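Local coordinates for protein DspB (Aggregatibacter actinomycetemcomitans, PDB 1YHT) that is a biofilm-releasing glycoside hydrolase of family 20 that cleaves beta-linked N-acetylhexosamine residues, probably those of the biofilm matrix polysaccharide, at residues R27-P32 against G88-S93; G181-G186 against R214-G219; P281-T286 against K335-E340. All coordinates share one frame; numbering follows the deposited sequence.

Interaction 1 of 3, residues R27-P32 against G88-S93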
ATOM      1  N   ARG A  27      -3.006  -9.929  -2.819  1.00  8.18           N
ATOM      2  CA  ARG A  27      -4.111 -10.486  -3.616  1.00  9.46           C
ATOM      3  C   ARG A  27      -3.647 -11.316  -4.825  1.00  9.47           C
ATOM      4  O   ARG A  27      -4.430 -12.089  -5.366  1.00 10.23           O
ATOM      5  CB  ARG A  27      -5.004  -9.363  -4.138  1.00  8.63           C
ATOM      6  CG  ARG A  27      -5.995  -8.802  -3.104  1.00 10.21           C
ATOM      7  CD  ARG A  27      -5.340  -8.192  -1.853  1.00 10.37           C
ATOM      8  NE  ARG A  27      -6.391  -7.440  -1.164  1.00 10.93           N
ATOM      9  CZ  ARG A  27      -6.761  -6.212  -1.473  1.00 12.91           C
ATOM     10  NH1 ARG A  27      -6.087  -5.527  -2.374  1.00 12.19           N
ATOM     11  NH2 ARG A  27      -7.798  -5.650  -0.849  1.00 13.30           N
ATOM     12  N   HIS A  28      -2.444 -11.039  -5.318  1.00  9.51           N
ATOM     13  CA  HIS A  28      -1.855 -11.807  -6.427  1.00 10.37           C
ATOM     14  C   HIS A  28      -0.326 -11.879  -6.221  1.00 10.62           C
ATOM     15  O   HIS A  28       0.297 -10.854  -5.973  1.00 11.59           O
ATOM     16  CB  HIS A  28      -2.119 -11.157  -7.780  1.00 10.28           C
ATOM     17  CG  HIS A  28      -1.856 -12.082  -8.937  1.00 12.20           C
ATOM     18  ND1 HIS A  28      -0.587 -12.332  -9.428  1.00 16.72           N
ATOM     19  CD2 HIS A  28      -2.690 -12.879  -9.638  1.00 10.90           C
ATOM     20  CE1 HIS A  28      -0.665 -13.219 -10.411  1.00 15.43           C
ATOM     21  NE2 HIS A  28      -1.930 -13.565 -10.557  1.00 14.06           N
ATOM     22  N   PHE A  29       0.265 -13.068  -6.290  1.00  9.01           N
ATOM     23  CA  PHE A  29       1.685 -13.212  -5.948  1.00  9.24           C
ATOM     24  C   PHE A  29       2.528 -12.979  -7.162  1.00  9.04           C
ATOM     25  O   PHE A  29       2.114 -13.336  -8.252  1.00 10.14           O
ATOM     26  CB  PHE A  29       1.950 -14.620  -5.414  1.00  8.91           C
ATOM     27  CG  PHE A  29       3.256 -14.776  -4.711  1.00  7.99           C
ATOM     28  CD1 PHE A  29       3.414 -14.338  -3.417  1.00  6.44           C
ATOM     29  CD2 PHE A  29       4.339 -15.378  -5.348  1.00  8.24           C
ATOM     30  CE1 PHE A  29       4.592 -14.494  -2.737  1.00  7.88           C
ATOM     31  CE2 PHE A  29       5.528 -15.543  -4.675  1.00  8.32           C
ATOM     32  CZ  PHE A  29       5.666 -15.106  -3.382  1.00  6.29           C
ATOM     33  N   TYR A  30       3.729 -12.428  -6.976  1.00  9.49           N
ATOM     34  CA  TYR A  30       4.679 -12.214  -8.053  1.00  8.68           C
ATOM     35  C   TYR A  30       6.045 -12.809  -7.692  1.00  9.12           C
ATOM     36  O   TYR A  30       6.589 -12.626  -6.582  1.00  7.57           O
ATOM     37  CB  TYR A  30       4.839 -10.701  -8.373  1.00  9.07           C
ATOM     38  CG  TYR A  30       3.539  -9.999  -8.775  1.00  8.51           C
ATOM     39  CD1 TYR A  30       3.306  -9.605 -10.101  1.00  7.40           C
ATOM     40  CD2 TYR A  30       2.562  -9.743  -7.845  1.00  8.59           C
ATOM     41  CE1 TYR A  30       2.151  -8.929 -10.478  1.00  8.00           C
ATOM     42  CE2 TYR A  30       1.357  -9.097  -8.208  1.00  7.28           C
ATOM     43  CZ  TYR A  30       1.167  -8.677  -9.512  1.00  8.20           C
ATOM     44  OH  TYR A  30      -0.005  -8.057  -9.879  1.00  6.56           O
ATOM     45  N   SER A  31       6.597 -13.534  -8.648  1.00  8.78           N
ATOM     46  CA  SER A  31       7.887 -14.179  -8.490  1.00  9.16           C
ATOM     47  C   SER A  31       8.997 -13.148  -8.274  1.00  8.84           C
ATOM     48  O   SER A  31       8.888 -12.023  -8.719  1.00  9.53           O
ATOM     49  CB  SER A  31       8.179 -15.050  -9.709  1.00  8.37           C
ATOM     50  OG  SER A  31       8.620 -14.264 -10.801  1.00  8.98           O
ATOM     51  N   PRO A  32      10.053 -13.508  -7.551  1.00 10.65           N
ATOM     52  CA  PRO A  32      11.211 -12.598  -7.517  1.00 10.84           C
ATOM     53  C   PRO A  32      11.674 -12.056  -8.877  1.00 10.34           C
ATOM     54  O   PRO A  32      11.959 -10.863  -9.016  1.00 10.26           O
ATOM     55  CB  PRO A  32      12.304 -13.465  -6.876  1.00 11.30           C
ATOM     56  CG  PRO A  32      11.552 -14.354  -5.955  1.00 10.99           C
ATOM     57  CD  PRO A  32      10.257 -14.674  -6.667  1.00 10.77           C
ATOM     58  N   GLY A  88      -2.385 -22.406   2.500  1.00 14.51           N
ATOM     59  CA  GLY A  88      -2.359 -22.701   1.078  1.00 14.09           C
ATOM     60  C   GLY A  88      -1.912 -21.535   0.190  1.00 13.97           C
ATOM     61  O   GLY A  88      -2.122 -21.567  -1.029  1.00 13.09           O
ATOM     62  N   LYS A  89      -1.268 -20.531   0.778  1.00 11.89           N
ATOM     63  CA  LYS A  89      -0.925 -19.275   0.050  1.00 11.62           C
ATOM     64  C   LYS A  89       0.578 -19.095  -0.007  1.00  9.83           C
ATOM     65  O   LYS A  89       1.254 -19.619   0.863  1.00  8.71           O
ATOM     66  CB  LYS A  89      -1.463 -18.081   0.813  1.00 12.28           C
ATOM     67  CG  LYS A  89      -2.914 -18.016   0.961  1.00 15.59           C
ATOM     68  CD  LYS A  89      -3.594 -18.113  -0.368  1.00 21.03           C
ATOM     69  CE  LYS A  89      -5.020 -17.578  -0.235  1.00 24.10           C
ATOM     70  NZ  LYS A  89      -5.897 -18.344  -1.163  1.00 26.21           N
ATOM     71  N   PRO A  90       1.093 -18.379  -1.041  1.00  8.86           N
ATOM     72  CA  PRO A  90       2.525 -18.159  -1.204  1.00  8.74           C
ATOM     73  C   PRO A  90       3.139 -17.074  -0.347  1.00  8.02           C
ATOM     74  O   PRO A  90       2.455 -16.154   0.076  1.00  8.74           O
ATOM     75  CB  PRO A  90       2.649 -17.783  -2.674  1.00  8.47           C
ATOM     76  CG  PRO A  90       1.327 -17.105  -2.984  1.00  8.95           C
ATOM     77  CD  PRO A  90       0.327 -17.867  -2.200  1.00  8.43           C
ATOM     78  N   PHE A  91       4.428 -17.213  -0.061  1.00  7.66           N
ATOM     79  CA  PHE A  91       5.148 -16.107   0.574  1.00  7.29           C
ATOM     80  C   PHE A  91       6.583 -16.071   0.120  1.00  7.46           C
ATOM     81  O   PHE A  91       7.167 -17.088  -0.301  1.00  8.58           O
ATOM     82  CB  PHE A  91       5.011 -16.174   2.086  1.00  6.81           C
ATOM     83  CG  PHE A  91       5.651 -17.383   2.701  1.00  6.87           C
ATOM     84  CD1 PHE A  91       6.965 -17.310   3.172  1.00  5.94           C
ATOM     85  CD2 PHE A  91       4.957 -18.583   2.833  1.00  9.16           C
ATOM     86  CE1 PHE A  91       7.573 -18.417   3.777  1.00  6.49           C
ATOM     87  CE2 PHE A  91       5.564 -19.680   3.432  1.00  7.08           C
ATOM     88  CZ  PHE A  91       6.879 -19.594   3.892  1.00  7.86           C
ATOM     89  N   LEU A  92       7.169 -14.882   0.175  1.00  8.42           N
ATOM     90  CA  LEU A  92       8.587 -14.704  -0.174  1.00  7.61           C
ATOM     91  C   LEU A  92       9.412 -15.108   1.006  1.00  7.52           C
ATOM     92  O   LEU A  92       9.178 -14.624   2.126  1.00  8.38           O
ATOM     93  CB  LEU A  92       8.877 -13.244  -0.561  1.00  7.62           C
ATOM     94  CG  LEU A  92       8.267 -12.779  -1.869  1.00  8.00           C
ATOM     95  CD1 LEU A  92       8.309 -11.243  -1.998  1.00  8.10           C
ATOM     96  CD2 LEU A  92       8.896 -13.473  -3.097  1.00  8.25           C
ATOM     97  N   SER A  93      10.412 -15.954   0.777  1.00  7.71           N
ATOM     98  CA  SER A  93      11.338 -16.296   1.820  1.00  7.72           C
ATOM     99  C   SER A  93      12.254 -15.115   2.114  1.00  7.72           C
ATOM    100  O   SER A  93      12.422 -14.222   1.292  1.00  7.19           O
ATOM    101  CB  SER A  93      12.204 -17.505   1.422  1.00  8.26           C
ATOM    102  OG  SER A  93      13.180 -17.108   0.473  1.00  8.27           O
TER
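F29 is the bump of this contact, and P90, the backbone of F91 and L92 form the hollow that takes it. P90 turns its CB-CG edge onto one face of the phenyl ring: its CB sits 3.6 Å from the centroid of the F29 ring, only 13° off the ring normal, a CH-pi contact. The proline CG reaches back to the root of the ring, 3.5 Å from F29 CG. Further out, F29 CE1 rests 3.7 Å from F91 CA, and the backbone N of L92 lies at the ring edge, in its plane. With CG anti to the backbone nitrogen (chi1 -165°), the F29 ring swings out toward 88-93 and into this groove. The far wall is L92, whose CD2 meets F29 CZ at 3.6 Å. The same methyl also fills the notch beside P32, with CD2 4.0 Å from P32 CG, so it is wedged between the phenyl and the proline. Behind it, L92 leans on L97 and I100 of helix 94-106. The contact thus joins two loops at the C-terminal ends of neighbouring barrel strands, 18-24 and 49-53, the second carrying a small antiparallel sheet with 90-91 at its margin, an elaboration of the TIM barrel of family 20 hydrolases.

Interaction 2 of 3, residues G181-G186 against R214-G219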
ATOM      1  N   GLY A 181      -0.583   1.922   6.275  1.00  6.18           N
ATOM      2  CA  GLY A 181      -1.895   1.668   5.761  1.00  6.20           C
ATOM      3  C   GLY A 181      -2.852   2.773   6.120  1.00  7.23           C
ATOM      4  O   GLY A 181      -2.588   3.957   5.784  1.00  7.19           O
ATOM      5  N   GLY A 182      -3.953   2.385   6.796  1.00  7.15           N
ATOM      6  CA  GLY A 182      -4.963   3.340   7.232  1.00  8.23           C
ATOM      7  C   GLY A 182      -6.088   3.608   6.221  1.00  9.09           C
ATOM      8  O   GLY A 182      -6.719   4.675   6.255  1.00  9.54           O
ATOM      9  N   ASP A 183      -6.335   2.640   5.340  1.00  9.56           N
ATOM     10  CA  ASP A 183      -7.447   2.719   4.399  1.00  9.98           C
ATOM     11  C   ASP A 183      -8.646   1.899   4.809  1.00 10.44           C
ATOM     12  O   ASP A 183      -8.516   0.819   5.405  1.00 11.10           O
ATOM     13  CB  ASP A 183      -7.028   2.309   2.983  1.00  9.98           C
ATOM     14  CG  ASP A 183      -6.528   0.852   2.911  1.00  9.90           C
ATOM     15  OD1 ASP A 183      -5.874   0.399   3.873  1.00 10.43           O
ATOM     16  OD2 ASP A 183      -6.790   0.166   1.890  1.00  9.33           O
ATOM     17  N   GLU A 184      -9.814   2.470   4.489  1.00 10.99           N
ATOM     18  CA  GLU A 184     -11.110   1.813   4.554  1.00 11.81           C
ATOM     19  C   GLU A 184     -11.385   1.164   5.890  1.00 12.05           C
ATOM     20  O   GLU A 184     -11.795   0.024   5.928  1.00 13.91           O
ATOM     21  CB  GLU A 184     -11.245   0.759   3.423  1.00 11.65           C
ATOM     22  CG  GLU A 184     -11.023   1.282   2.021  1.00  8.85           C
ATOM     23  CD  GLU A 184     -11.288   0.240   0.936  1.00 13.07           C
ATOM     24  OE1 GLU A 184     -10.800  -0.908   1.085  1.00 11.87           O
ATOM     25  OE2 GLU A 184     -11.998   0.582  -0.060  1.00  9.09           O
ATOM     26  N   PHE A 185     -11.210   1.895   6.978  1.00 12.32           N
ATOM     27  CA  PHE A 185     -11.386   1.357   8.312  1.00 13.32           C
ATOM     28  C   PHE A 185     -12.568   2.098   8.949  1.00 15.41           C
ATOM     29  O   PHE A 185     -12.914   3.234   8.533  1.00 15.08           O
ATOM     30  CB  PHE A 185     -10.111   1.528   9.160  1.00 13.29           C
ATOM     31  CG  PHE A 185      -9.781   2.972   9.457  1.00 13.58           C
ATOM     32  CD1 PHE A 185     -10.308   3.590  10.571  1.00 15.51           C
ATOM     33  CD2 PHE A 185      -9.026   3.735   8.581  1.00 12.34           C
ATOM     34  CE1 PHE A 185     -10.075   4.900  10.818  1.00 12.74           C
ATOM     35  CE2 PHE A 185      -8.821   5.071   8.825  1.00 10.85           C
ATOM     36  CZ  PHE A 185      -9.326   5.640   9.958  1.00 12.89           C
ATOM     37  N   GLY A 186     -13.206   1.457   9.917  1.00 17.66           N
ATOM     38  CA  GLY A 186     -14.287   2.103  10.685  1.00 21.31           C
ATOM     39  C   GLY A 186     -15.551   2.475   9.924  1.00 23.58           C
ATOM     40  O   GLY A 186     -16.278   3.406  10.306  1.00 25.32           O
ATOM     41  N   ARG A 214       4.493   6.623   5.862  1.00  8.16           N
ATOM     42  CA  ARG A 214       3.516   6.829   4.808  1.00  7.59           C
ATOM     43  C   ARG A 214       2.164   6.276   5.274  1.00  7.74           C
ATOM     44  O   ARG A 214       2.071   5.294   6.041  1.00  5.82           O
ATOM     45  CB  ARG A 214       3.979   6.206   3.478  1.00  7.13           C
ATOM     46  CG  ARG A 214       5.159   6.921   2.869  1.00  8.13           C
ATOM     47  CD  ARG A 214       4.794   7.852   1.690  1.00  7.53           C
ATOM     48  NE  ARG A 214       5.934   8.696   1.331  1.00  5.95           N
ATOM     49  CZ  ARG A 214       6.846   8.439   0.388  1.00  8.70           C
ATOM     50  NH1 ARG A 214       6.741   7.378  -0.413  1.00  9.27           N
ATOM     51  NH2 ARG A 214       7.889   9.266   0.240  1.00  9.08           N
ATOM     52  N   MET A 215       1.105   6.938   4.818  1.00  8.18           N
ATOM     53  CA  MET A 215      -0.249   6.588   5.205  1.00  8.06           C
ATOM     54  C   MET A 215      -1.292   6.974   4.164  1.00  7.49           C
ATOM     55  O   MET A 215      -1.176   8.022   3.561  1.00  8.74           O
ATOM     56  CB  MET A 215      -0.564   7.310   6.530  1.00  8.26           C
ATOM     57  CG  MET A 215      -1.773   6.803   7.171  1.00  9.66           C
ATOM     58  SD  MET A 215      -2.065   7.688   8.757  1.00 12.82           S
ATOM     59  CE  MET A 215      -2.715   9.183   8.092  1.00 12.99           C
ATOM     60  N   TRP A 216      -2.327   6.129   3.984  1.00  6.97           N
ATOM     61  CA  TRP A 216      -3.449   6.405   3.098  1.00  7.82           C
ATOM     62  C   TRP A 216      -4.241   7.619   3.657  1.00  8.49           C
ATOM     63  O   TRP A 216      -4.201   7.878   4.866  1.00  8.63           O
ATOM     64  CB  TRP A 216      -4.364   5.162   2.944  1.00  7.50           C
ATOM     65  CG  TRP A 216      -3.736   3.961   2.285  1.00  6.73           C
ATOM     66  CD1 TRP A 216      -3.513   2.741   2.843  1.00  6.79           C
ATOM     67  CD2 TRP A 216      -3.256   3.876   0.937  1.00  8.58           C
ATOM     68  NE1 TRP A 216      -2.933   1.892   1.920  1.00  7.33           N
ATOM     69  CE2 TRP A 216      -2.762   2.564   0.748  1.00  4.63           C
ATOM     70  CE3 TRP A 216      -3.270   4.758  -0.154  1.00  5.80           C
ATOM     71  CZ2 TRP A 216      -2.245   2.121  -0.470  1.00  8.50           C
ATOM     72  CZ3 TRP A 216      -2.781   4.338  -1.344  1.00  7.54           C
ATOM     73  CH2 TRP A 216      -2.250   3.009  -1.505  1.00  9.82           C
ATOM     74  N   ASN A 217      -4.931   8.374   2.796  1.00  8.89           N
ATOM     75  CA  ASN A 217      -5.618   9.611   3.284  1.00  9.27           C
ATOM     76  C   ASN A 217      -6.950   9.439   4.013  1.00  9.23           C
ATOM     77  O   ASN A 217      -7.497  10.403   4.483  1.00  9.59           O
ATOM     78  CB  ASN A 217      -5.833  10.610   2.148  1.00  8.73           C
ATOM     79  CG  ASN A 217      -6.784  10.107   1.113  1.00  9.20           C
ATOM     80  OD1 ASN A 217      -6.439   9.240   0.322  1.00  8.52           O
ATOM     81  ND2 ASN A 217      -8.015  10.628   1.122  1.00  7.91           N
ATOM     82  N   ASP A 218      -7.462   8.217   4.104  1.00 10.52           N
ATOM     83  CA  ASP A 218      -8.851   7.983   4.433  1.00 10.57           C
ATOM     84  C   ASP A 218      -9.274   8.600   5.791  1.00 11.32           C
ATOM     85  O   ASP A 218     -10.410   9.069   5.934  1.00 11.18           O
ATOM     86  CB  ASP A 218      -9.191   6.496   4.490  1.00 10.03           C
ATOM     87  CG  ASP A 218      -8.833   5.743   3.246  1.00  9.65           C
ATOM     88  OD1 ASP A 218      -9.647   4.910   2.825  1.00  8.43           O
ATOM     89  OD2 ASP A 218      -7.717   5.962   2.714  1.00  8.42           O
ATOM     90  N   GLY A 219      -8.359   8.564   6.760  1.00 10.83           N
ATOM     91  CA  GLY A 219      -8.651   9.010   8.112  1.00 11.80           C
ATOM     92  C   GLY A 219      -8.385  10.456   8.372  1.00 11.31           C
ATOM     93  O   GLY A 219      -8.485  10.898   9.492  1.00 10.29           O
TER
HETATM   94  O   HOH W   1      -5.896   7.273   6.966  1.00  7.47           O
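The W216 indole lies against the turn that follows strand 177-181, with G182 N at its edge, in the ring plane, and G181 O and D183 OD1 approaching obliquely. D183 runs alongside it, pointing the same way, its carboxylate plane turned 42° from the indole; D183 CB comes within 3.5 Å of W216 CD1. Placing CG between the backbone nitrogen and the carbonyl carbon (chi1 61°) is what folds the D183 carboxylate against the tryptophan. The indole NE1 is held by E114. The other ring, F185, presents its edge: G182 O lies in its plane, and CZ meets G219 CA at 3.9 Å, while F195 packs against the ring from outside the two segments. W216 N donates to G181 O at 2.8 Å, a nearly straight bond that carries on the parallel pairing of strands 177-181 and 212-216 to the mouth of the TIM barrel. The loop beyond carries D183 and E184, consistent with the Asp-Glu pair of family 20 enzymes, which use substrate-assisted catalysis. A bound acetic acid lies about 3 Å from the D183 side chain. D218 holds this loop from across the contact: its OD1 accepts from E184 N at 3.0 Å, met from above the carboxylate plane, 62° out of it, while OD2 takes the indole N-H of W237. The E184 side chain is itself bonded through OE1 to H120. One water donates to G182 O and W216 O and accepts from G219 N, each bond 2.8 Å.

Interaction 3 of 3, residues P281-T286 against K335-E340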
ATOM      1  N   PRO A 281      -5.860  -5.590 -12.789  1.00 11.51           N
ATOM      2  CA  PRO A 281      -5.834  -6.543 -13.885  1.00 12.59           C
ATOM      3  C   PRO A 281      -6.807  -7.705 -13.730  1.00 13.02           C
ATOM      4  O   PRO A 281      -6.988  -8.289 -12.646  1.00 11.41           O
ATOM      5  CB  PRO A 281      -4.377  -7.019 -13.908  1.00 11.95           C
ATOM      6  CG  PRO A 281      -3.634  -5.876 -13.282  1.00 11.88           C
ATOM      7  CD  PRO A 281      -4.532  -5.435 -12.183  1.00 11.21           C
ATOM      8  N   LYS A 282      -7.437  -8.000 -14.861  1.00 15.05           N
ATOM      9  CA  LYS A 282      -8.388  -9.084 -14.965  1.00 16.31           C
ATOM     10  C   LYS A 282      -8.247  -9.698 -16.351  1.00 17.03           C
ATOM     11  O   LYS A 282      -8.279  -8.995 -17.355  1.00 16.24           O
ATOM     12  CB  LYS A 282      -9.795  -8.543 -14.720  1.00 16.69           C
ATOM     13  CG  LYS A 282     -10.888  -9.589 -14.744  1.00 18.56           C
ATOM     14  CD  LYS A 282     -12.209  -8.982 -14.259  1.00 19.40           C
ATOM     15  CE  LYS A 282     -13.386  -9.763 -14.760  1.00 23.34           C
ATOM     16  NZ  LYS A 282     -13.469 -11.082 -14.141  1.00 24.83           N
ATOM     17  N   ALA A 283      -8.069 -11.019 -16.393  1.00 18.48           N
ATOM     18  CA  ALA A 283      -7.992 -11.731 -17.656  1.00 19.42           C
ATOM     19  C   ALA A 283      -9.322 -11.561 -18.412  1.00 20.40           C
ATOM     20  O   ALA A 283     -10.387 -11.654 -17.832  1.00 20.25           O
ATOM     21  CB  ALA A 283      -7.711 -13.191 -17.420  1.00 19.71           C
ATOM     22  N   SER A 284      -9.224 -11.318 -19.716  1.00 21.33           N
ATOM     23  CA  SER A 284     -10.367 -11.082 -20.579  1.00 21.59           C
ATOM     24  C   SER A 284      -9.821 -10.979 -21.977  1.00 22.84           C
ATOM     25  O   SER A 284      -8.611 -10.780 -22.154  1.00 21.75           O
ATOM     26  CB  SER A 284     -11.077  -9.768 -20.273  1.00 22.18           C
ATOM     27  OG  SER A 284     -10.439  -8.665 -20.907  1.00 21.13           O
ATOM     28  N   PRO A 285     -10.717 -11.097 -22.986  1.00 24.66           N
ATOM     29  CA  PRO A 285     -10.309 -10.870 -24.380  1.00 25.17           C
ATOM     30  C   PRO A 285      -9.647  -9.504 -24.640  1.00 25.26           C
ATOM     31  O   PRO A 285      -8.888  -9.392 -25.597  1.00 25.97           O
ATOM     32  CB  PRO A 285     -11.632 -10.952 -25.163  1.00 25.72           C
ATOM     33  CG  PRO A 285     -12.550 -11.770 -24.293  1.00 26.58           C
ATOM     34  CD  PRO A 285     -12.148 -11.455 -22.860  1.00 25.12           C
ATOM     35  N   THR A 286      -9.939  -8.477 -23.835  1.00 24.59           N
ATOM     36  CA  THR A 286      -9.383  -7.121 -24.121  1.00 24.38           C
ATOM     37  C   THR A 286      -8.348  -6.616 -23.091  1.00 23.23           C
ATOM     38  O   THR A 286      -8.076  -5.410 -23.021  1.00 23.42           O
ATOM     39  CB  THR A 286     -10.482  -6.042 -24.216  1.00 24.00           C
ATOM     40  OG1 THR A 286     -11.185  -5.971 -22.969  1.00 23.83           O
ATOM     41  CG2 THR A 286     -11.462  -6.337 -25.376  1.00 27.41           C
ATOM     42  N   LYS A 335      -6.848 -13.463 -10.805  1.00 13.19           N
ATOM     43  CA  LYS A 335      -6.611 -14.878 -10.578  1.00 14.59           C
ATOM     44  C   LYS A 335      -6.217 -15.678 -11.838  1.00 14.80           C
ATOM     45  O   LYS A 335      -5.442 -16.612 -11.744  1.00 14.49           O
ATOM     46  CB  LYS A 335      -7.826 -15.548  -9.933  1.00 16.33           C
ATOM     47  CG  LYS A 335      -9.061 -15.613 -10.776  1.00 18.85           C
ATOM     48  CD  LYS A 335     -10.298 -16.114  -9.964  1.00 24.69           C
ATOM     49  CE  LYS A 335     -11.146 -14.960  -9.333  1.00 29.04           C
ATOM     50  NZ  LYS A 335     -12.474 -15.374  -8.700  1.00 30.41           N
ATOM     51  N   ALA A 336      -6.776 -15.348 -12.994  1.00 13.46           N
ATOM     52  CA  ALA A 336      -6.464 -16.107 -14.193  1.00 14.01           C
ATOM     53  C   ALA A 336      -5.295 -15.526 -14.971  1.00 13.94           C
ATOM     54  O   ALA A 336      -4.995 -15.981 -16.065  1.00 14.62           O
ATOM     55  CB  ALA A 336      -7.709 -16.192 -15.082  1.00 14.90           C
ATOM     56  N   LEU A 337      -4.598 -14.536 -14.415  1.00 13.54           N
ATOM     57  CA  LEU A 337      -3.433 -13.976 -15.085  1.00 12.92           C
ATOM     58  C   LEU A 337      -2.151 -14.353 -14.372  1.00 13.81           C
ATOM     59  O   LEU A 337      -2.099 -14.378 -13.125  1.00 13.32           O
ATOM     60  CB  LEU A 337      -3.506 -12.451 -15.123  1.00 13.10           C
ATOM     61  CG  LEU A 337      -4.519 -11.709 -15.989  1.00 11.65           C
ATOM     62  CD1 LEU A 337      -4.519 -10.251 -15.548  1.00 12.07           C
ATOM     63  CD2 LEU A 337      -4.111 -11.834 -17.436  1.00 12.04           C
ATOM     64  N   LYS A 338      -1.103 -14.603 -15.157  1.00 12.53           N
ATOM     65  CA  LYS A 338       0.212 -14.802 -14.612  1.00 13.48           C
ATOM     66  C   LYS A 338       0.919 -13.493 -14.291  1.00 13.22           C
ATOM     67  O   LYS A 338       0.726 -12.476 -14.958  1.00 12.55           O
ATOM     68  CB  LYS A 338       1.084 -15.565 -15.591  1.00 14.40           C
ATOM     69  CG  LYS A 338       0.583 -16.988 -15.805  1.00 18.45           C
ATOM     70  CD  LYS A 338       0.806 -17.823 -14.527  1.00 22.40           C
ATOM     71  CE  LYS A 338       0.761 -19.328 -14.834  1.00 24.12           C
ATOM     72  NZ  LYS A 338      -0.604 -19.889 -14.629  1.00 28.04           N
ATOM     73  N   ASP A 339       1.751 -13.563 -13.261  1.00 11.55           N
ATOM     74  CA  ASP A 339       2.535 -12.437 -12.815  1.00 12.35           C
ATOM     75  C   ASP A 339       3.274 -11.772 -13.995  1.00 12.11           C
ATOM     76  O   ASP A 339       3.167 -10.577 -14.205  1.00 11.86           O
ATOM     77  CB  ASP A 339       3.457 -12.844 -11.615  1.00 11.47           C
ATOM     78  CG  ASP A 339       4.374 -14.000 -11.902  1.00 12.86           C
ATOM     79  OD1 ASP A 339       4.356 -14.548 -13.027  1.00  9.53           O
ATOM     80  OD2 ASP A 339       5.142 -14.376 -10.956  1.00 11.08           O
ATOM     81  N   GLU A 340       3.972 -12.561 -14.798  1.00 11.99           N
ATOM     82  CA  GLU A 340       4.690 -12.007 -15.946  1.00 13.19           C
ATOM     83  C   GLU A 340       3.772 -11.339 -16.984  1.00 12.09           C
ATOM     84  O   GLU A 340       4.128 -10.321 -17.542  1.00 12.17           O
ATOM     85  CB  GLU A 340       5.588 -13.089 -16.571  1.00 14.14           C
ATOM     86  CG  GLU A 340       6.281 -12.663 -17.837  1.00 18.58           C
ATOM     87  CD  GLU A 340       7.265 -11.495 -17.698  1.00 24.98           C
ATOM     88  OE1 GLU A 340       7.567 -11.010 -16.570  1.00 26.82           O
ATOM     89  OE2 GLU A 340       7.755 -11.051 -18.779  1.00 31.38           O
TER
HETATM   90  O   HOH W   2      -8.277 -12.776 -13.891  1.00 10.40           O
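P281 opens the contact by setting its CB 3.6 Å from CD1 of L337. Next, K282 turns its side chain away and offers backbone instead, its N 3.7 Å from L337 CD1. At A283 the two backbones are nearest, opposite L337, and its methyl meets two residues. The A283 CB lies 3.8 Å from L337 CG, and that CB is equally near A336 CB, 3.8 Å away, so the alanine methyl fits into the angle between the leucine branch and its neighbour. L337, with CG anti to its carbonyl carbon (chi1 -70°), lays CD1 along P281 and CD2 against A283; F287 and I342 pack round the same leucine. A water bridges the backbones, accepting from A283 N and A336 N at 3.1 Å each. From S284 the loop leaves the contact: S284 OG accepts from T286 N at 3.0 Å in an ST turn, leading into helix 287-301. Between the segments, the direct contacts are apolar side-chain carbons, with the backbone of K282 and A283 also against L337. The fit rests on shape around L337, with the solvent molecule supplying the polar link between two stretches of backbone that have no direct hydrogen bond between them.

How the interactions relate
Interactions 1 and 3 are neighbours, centres 16 Å apart, and they share a seam: H28 NE2 meets L337 O at 2.7 Å and S31 N meets D339 OD2 at 2.9 Å, both probable hydrogen bonds. Segment 27-32 therefore lies between 88-93 and 335-340, tying three loops of the barrel together. Interaction 2 lies across the centre of the chain from both, with centres 24 Å from interaction 1 and 28 Å from interaction 3. It alone carries D183 and E184, the probable catalytic pair, near a bound acetic acid and, about 4 Å from the E184 side chain, a glycerol. The nearest atoms of interactions 1 and 2 are about 6 Å apart, and R27 of interaction 1 makes a weak hydrogen bond to a glycerol.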